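Local coordinates for protein translation initiation factor 6 (Methanocaldococcus jannaschii, PDB 1G61) that binds the 50S ribosomal subunit and prevents it from joining the 30S subunit to form the 70S initiation complex, at residues V37-L49 and C199-G211. Sequence-based numbering, arbitrary orientation.
Sequences VNEVSEVLETKCL and CIIANSKGAVVGG
Leu44, in the last turn of helix 34-44, rests on the beta hairpin formed by strands 200-202 and 207-210. The hairpin draws residues near the C-terminal end of the chain into a mixed sheet with strand 4-7 near the N-terminus, in keeping with the velcro-like closure of this alpha-beta barrel. Helix segment 37-44 runs at 129° to strand 207-210.

Leu44 has CG anti to its carbonyl carbon (chi1 -62°); from CG the two methyls part, in directions set by chi2. CD1 meets the tip of Ile201, CD1 to CD1 at 3.8 Å, and the two side chains cross at about a right angle. CD2 sits against the backbone, 3.3 Å from Gly206 O. Val208 CG2 fits beside the helix, 3.7 Å from Val43 CG1; Ile5 of strand 4-7 touches both valines.

The polar contacts lie where the helix ends. Asn203 ND2 donates to Leu44 O over 2.9 Å, nearly straight at 174°. The bond lies in the Asn203 amide plane and uses a lone pair of the carbonyl. ND2 also bonds Thr22 O, while OD1 accepts from Lys205 N, an Asx turn, and from Gly206 N, an Asx motif. The amide is thus fixed from both ends. With an alanine in place of Asn203, Leu44 O would probably lose this donor, and the turn, without its OD1 acceptor, would be freer to shift.

Glu45, with positive phi, leads out of the helix. The aliphatic part of Lys205 lies against its side chain, with CD 3.7 Å from Glu45 OE1. A bend at chi3 helps bring Lys205 NZ, which also bonds Glu23 O, to a hydrogen bond of 3.2 Å with Glu45 O, approached from above the carbonyl plane.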
loop_
_atom_site.group_PDB
_atom_site.type_symbol
_atom_site.label_atom_id
_atom_site.label_comp_id
_atom_site.label_asym_id
_atom_site.label_seq_id
_atom_site.Cartn_x
_atom_site.Cartn_y
_atom_site.Cartn_z
ATOM N N VAL A 37 -14.053 -8.085 6.805
ATOM C CA VAL A 37 -13.503 -6.872 7.416
ATOM C C VAL A 37 -12.903 -7.194 8.771
ATOM O O VAL A 37 -11.796 -6.747 9.099
ATOM C CB VAL A 37 -14.583 -5.792 7.508
ATOM C CG1 VAL A 37 -14.049 -4.612 8.294
ATOM C CG2 VAL A 37 -15.049 -5.379 6.096
ATOM N N ASN A 38 -13.629 -7.996 9.593
ATOM C CA ASN A 38 -13.088 -8.308 10.913
ATOM C C ASN A 38 -11.787 -9.106 10.828
ATOM O O ASN A 38 -10.891 -8.852 11.652
ATOM C CB ASN A 38 -14.112 -9.053 11.752
ATOM C CG ASN A 38 -15.340 -8.226 12.121
ATOM O OD1 ASN A 38 -15.329 -6.976 12.186
ATOM N ND2 ASN A 38 -16.433 -8.969 12.347
ATOM N N GLU A 39 -11.670 -10.025 9.875
ATOM C CA GLU A 39 -10.457 -10.830 9.734
ATOM C C GLU A 39 -9.291 -9.922 9.380
ATOM O O GLU A 39 -8.174 -10.054 9.928
ATOM C CB GLU A 39 -10.550 -11.936 8.679
ATOM C CG GLU A 39 -11.403 -13.135 9.051
ATOM C CD GLU A 39 -11.962 -13.901 7.867
ATOM O OE1 GLU A 39 -11.274 -13.983 6.815
ATOM O OE2 GLU A 39 -13.093 -14.452 7.963
ATOM N N VAL A 40 -9.480 -8.960 8.473
ATOM C CA VAL A 40 -8.421 -8.022 8.127
ATOM C C VAL A 40 -8.033 -7.135 9.302
ATOM O O VAL A 40 -6.860 -6.960 9.661
ATOM C CB VAL A 40 -8.896 -7.213 6.884
ATOM C CG1 VAL A 40 -7.906 -6.082 6.644
ATOM C CG2 VAL A 40 -9.038 -8.150 5.681
ATOM N N SER A 41 -9.028 -6.608 10.006
ATOM C CA SER A 41 -8.803 -5.770 11.163
ATOM C C SER A 41 -7.998 -6.518 12.210
ATOM O O SER A 41 -7.094 -5.956 12.847
ATOM C CB SER A 41 -10.155 -5.299 11.741
ATOM O OG SER A 41 -9.828 -4.502 12.856
ATOM N N GLU A 42 -8.286 -7.783 12.433
ATOM C CA GLU A 42 -7.611 -8.547 13.475
ATOM C C GLU A 42 -6.176 -8.791 13.107
ATOM O O GLU A 42 -5.273 -8.729 13.929
ATOM C CB GLU A 42 -8.341 -9.894 13.662
ATOM C CG GLU A 42 -7.789 -10.860 14.678
ATOM C CD GLU A 42 -8.589 -12.155 14.785
ATOM O OE1 GLU A 42 -8.643 -12.794 15.857
ATOM O OE2 GLU A 42 -9.195 -12.539 13.750
ATOM N N VAL A 43 -5.893 -9.162 11.845
ATOM C CA VAL A 43 -4.501 -9.494 11.539
ATOM C C VAL A 43 -3.637 -8.263 11.394
ATOM O O VAL A 43 -2.462 -8.276 11.784
ATOM C CB VAL A 43 -4.435 -10.407 10.313
ATOM C CG1 VAL A 43 -4.772 -9.655 9.053
ATOM C CG2 VAL A 43 -3.042 -11.009 10.161
ATOM N N LEU A 44 -4.185 -7.164 10.883
ATOM C CA LEU A 44 -3.387 -5.934 10.754
ATOM C C LEU A 44 -3.426 -5.087 12.007
ATOM O O LEU A 44 -2.604 -4.158 12.153
ATOM C CB LEU A 44 -3.913 -5.123 9.553
ATOM C CG LEU A 44 -3.788 -5.861 8.222
ATOM C CD1 LEU A 44 -4.335 -4.935 7.149
ATOM C CD2 LEU A 44 -2.344 -6.286 7.946
ATOM N N GLU A 45 -4.356 -5.378 12.915
ATOM C CA GLU A 45 -4.581 -4.620 14.179
ATOM C C GLU A 45 -4.862 -3.161 13.834
ATOM O O GLU A 45 -4.238 -2.263 14.364
ATOM C CB GLU A 45 -3.350 -4.779 15.091
ATOM C CG GLU A 45 -3.094 -6.234 15.437
ATOM C CD GLU A 45 -1.941 -6.475 16.378
ATOM O OE1 GLU A 45 -1.672 -5.599 17.241
ATOM O OE2 GLU A 45 -1.323 -7.558 16.222
ATOM N N THR A 46 -5.819 -2.901 12.950
ATOM C CA THR A 46 -6.108 -1.555 12.469
ATOM C C THR A 46 -7.600 -1.234 12.602
ATOM O O THR A 46 -8.387 -2.176 12.795
ATOM C CB THR A 46 -5.780 -1.412 10.964
ATOM O OG1 THR A 46 -6.409 -2.516 10.312
ATOM C CG2 THR A 46 -4.283 -1.447 10.725
ATOM N N LYS A 47 -7.971 0.014 12.464
ATOM C CA LYS A 47 -9.317 0.501 12.261
ATOM C C LYS A 47 -9.596 0.493 10.750
ATOM O O LYS A 47 -8.805 1.041 9.978
ATOM C CB LYS A 47 -9.524 1.883 12.876
ATOM C CG LYS A 47 -9.418 1.891 14.401
ATOM C CD LYS A 47 -10.691 1.354 15.051
ATOM C CE LYS A 47 -10.649 1.431 16.581
ATOM N NZ LYS A 47 -11.966 1.042 17.174
ATOM N N CYS A 48 -10.680 -0.135 10.358
ATOM C CA CYS A 48 -10.974 -0.363 8.954
ATOM C C CYS A 48 -12.114 0.534 8.502
ATOM O O CYS A 48 -13.131 0.630 9.186
ATOM C CB CYS A 48 -11.363 -1.814 8.723
ATOM S SG CYS A 48 -9.979 -2.951 8.844
ATOM N N LEU A 49 -11.930 1.160 7.368
ATOM C CA LEU A 49 -12.982 1.929 6.710
ATOM C C LEU A 49 -13.297 1.319 5.350
ATOM O O LEU A 49 -12.358 1.137 4.537
ATOM C CB LEU A 49 -12.528 3.383 6.473
ATOM C CG LEU A 49 -13.506 4.215 5.635
ATOM C CD1 LEU A 49 -14.845 4.393 6.356
ATOM C CD2 LEU A 49 -12.896 5.574 5.273
ATOM N N CYS A 199 -0.834 -7.634 -4.760
ATOM C CA CYS A 199 -1.259 -8.920 -4.194
ATOM C C CYS A 199 -1.290 -8.961 -2.673
ATOM O O CYS A 199 -1.791 -9.948 -2.103
ATOM C CB CYS A 199 -0.274 -10.033 -4.635
ATOM S SG CYS A 199 -0.187 -10.237 -6.436
ATOM N N ILE A 200 -0.759 -7.962 -2.003
ATOM C CA ILE A 200 -0.494 -8.028 -0.560
ATOM C C ILE A 200 -0.703 -6.651 0.066
ATOM O O ILE A 200 -0.312 -5.648 -0.510
ATOM C CB ILE A 200 0.971 -8.389 -0.310
ATOM C CG1 ILE A 200 1.356 -9.771 -0.884
ATOM C CG2 ILE A 200 1.308 -8.305 1.178
ATOM C CD1 ILE A 200 2.836 -10.020 -0.934
ATOM N N ILE A 201 -1.322 -6.624 1.232
ATOM C CA ILE A 201 -1.224 -5.429 2.087
ATOM C C ILE A 201 -0.588 -5.872 3.402
ATOM O O ILE A 201 -0.811 -6.982 3.907
ATOM C CB ILE A 201 -2.580 -4.735 2.299
ATOM C CG1 ILE A 201 -3.587 -5.650 3.011
ATOM C CG2 ILE A 201 -3.148 -4.217 0.981
ATOM C CD1 ILE A 201 -4.899 -4.987 3.376
ATOM N N ALA A 202 0.242 -5.033 3.969
ATOM C CA ALA A 202 0.965 -5.394 5.175
ATOM C C ALA A 202 1.356 -4.152 5.994
ATOM O O ALA A 202 1.525 -3.059 5.449
ATOM C CB ALA A 202 2.261 -6.112 4.798
ATOM N N ASN A 203 1.533 -4.389 7.270
ATOM C CA ASN A 203 2.171 -3.407 8.149
ATOM C C ASN A 203 3.151 -4.177 9.044
ATOM O O ASN A 203 3.472 -5.334 8.773
ATOM C CB ASN A 203 1.154 -2.533 8.894
ATOM C CG ASN A 203 0.269 -3.327 9.811
ATOM O OD1 ASN A 203 0.635 -4.442 10.231
ATOM N ND2 ASN A 203 -0.914 -2.797 10.185
ATOM N N SER A 204 3.669 -3.518 10.095
ATOM C CA SER A 204 4.676 -4.178 10.935
ATOM C C SER A 204 4.074 -5.300 11.771
ATOM O O SER A 204 4.856 -6.059 12.383
ATOM C CB SER A 204 5.363 -3.147 11.851
ATOM O OG SER A 204 4.442 -2.753 12.869
ATOM N N LYS A 205 2.735 -5.391 11.850
ATOM C CA LYS A 205 2.060 -6.319 12.727
ATOM C C LYS A 205 1.533 -7.547 11.987
ATOM O O LYS A 205 1.378 -8.582 12.625
ATOM C CB LYS A 205 0.912 -5.600 13.476
ATOM C CG LYS A 205 1.466 -4.548 14.432
ATOM C CD LYS A 205 0.407 -3.614 14.950
ATOM C CE LYS A 205 -0.088 -2.720 13.819
ATOM N NZ LYS A 205 -1.098 -1.754 14.373
ATOM N N GLY A 206 1.255 -7.468 10.694
ATOM C CA GLY A 206 0.688 -8.591 9.993
ATOM C C GLY A 206 0.539 -8.270 8.517
ATOM O O GLY A 206 0.884 -7.172 8.057
ATOM N N ALA A 207 0.066 -9.275 7.764
ATOM C CA ALA A 207 -0.154 -9.093 6.321
ATOM C C ALA A 207 -1.383 -9.887 5.883
ATOM O O ALA A 207 -1.735 -10.941 6.446
ATOM C CB ALA A 207 1.050 -9.553 5.526
ATOM N N VAL A 208 -2.026 -9.371 4.835
ATOM C CA VAL A 208 -3.083 -10.091 4.102
ATOM C C VAL A 208 -2.497 -10.367 2.732
ATOM O O VAL A 208 -2.153 -9.407 2.011
ATOM C CB VAL A 208 -4.397 -9.309 4.038
ATOM C CG1 VAL A 208 -5.481 -10.131 3.340
ATOM C CG2 VAL A 208 -4.847 -8.916 5.437
ATOM N N VAL A 209 -2.388 -11.633 2.352
ATOM C CA VAL A 209 -1.797 -11.950 1.070
ATOM C C VAL A 209 -2.851 -12.591 0.171
ATOM O O VAL A 209 -3.730 -13.318 0.696
ATOM C CB VAL A 209 -0.594 -12.927 1.184
ATOM C CG1 VAL A 209 -0.999 -14.294 1.646
ATOM C CG2 VAL A 209 0.156 -13.079 -0.127
ATOM N N GLY A 210 -2.746 -12.365 -1.137
ATOM C CA GLY A 210 -3.750 -12.935 -2.018
ATOM C C GLY A 210 -3.819 -14.457 -1.860
ATOM O O GLY A 210 -2.804 -15.149 -1.659
ATOM N N GLY A 211 -5.033 -14.997 -1.982
ATOM C CA GLY A 211 -5.357 -16.394 -1.727
ATOM C C GLY A 211 -4.579 -17.385 -2.576
ATOM O O GLY A 211 -4.412 -18.569 -2.183
#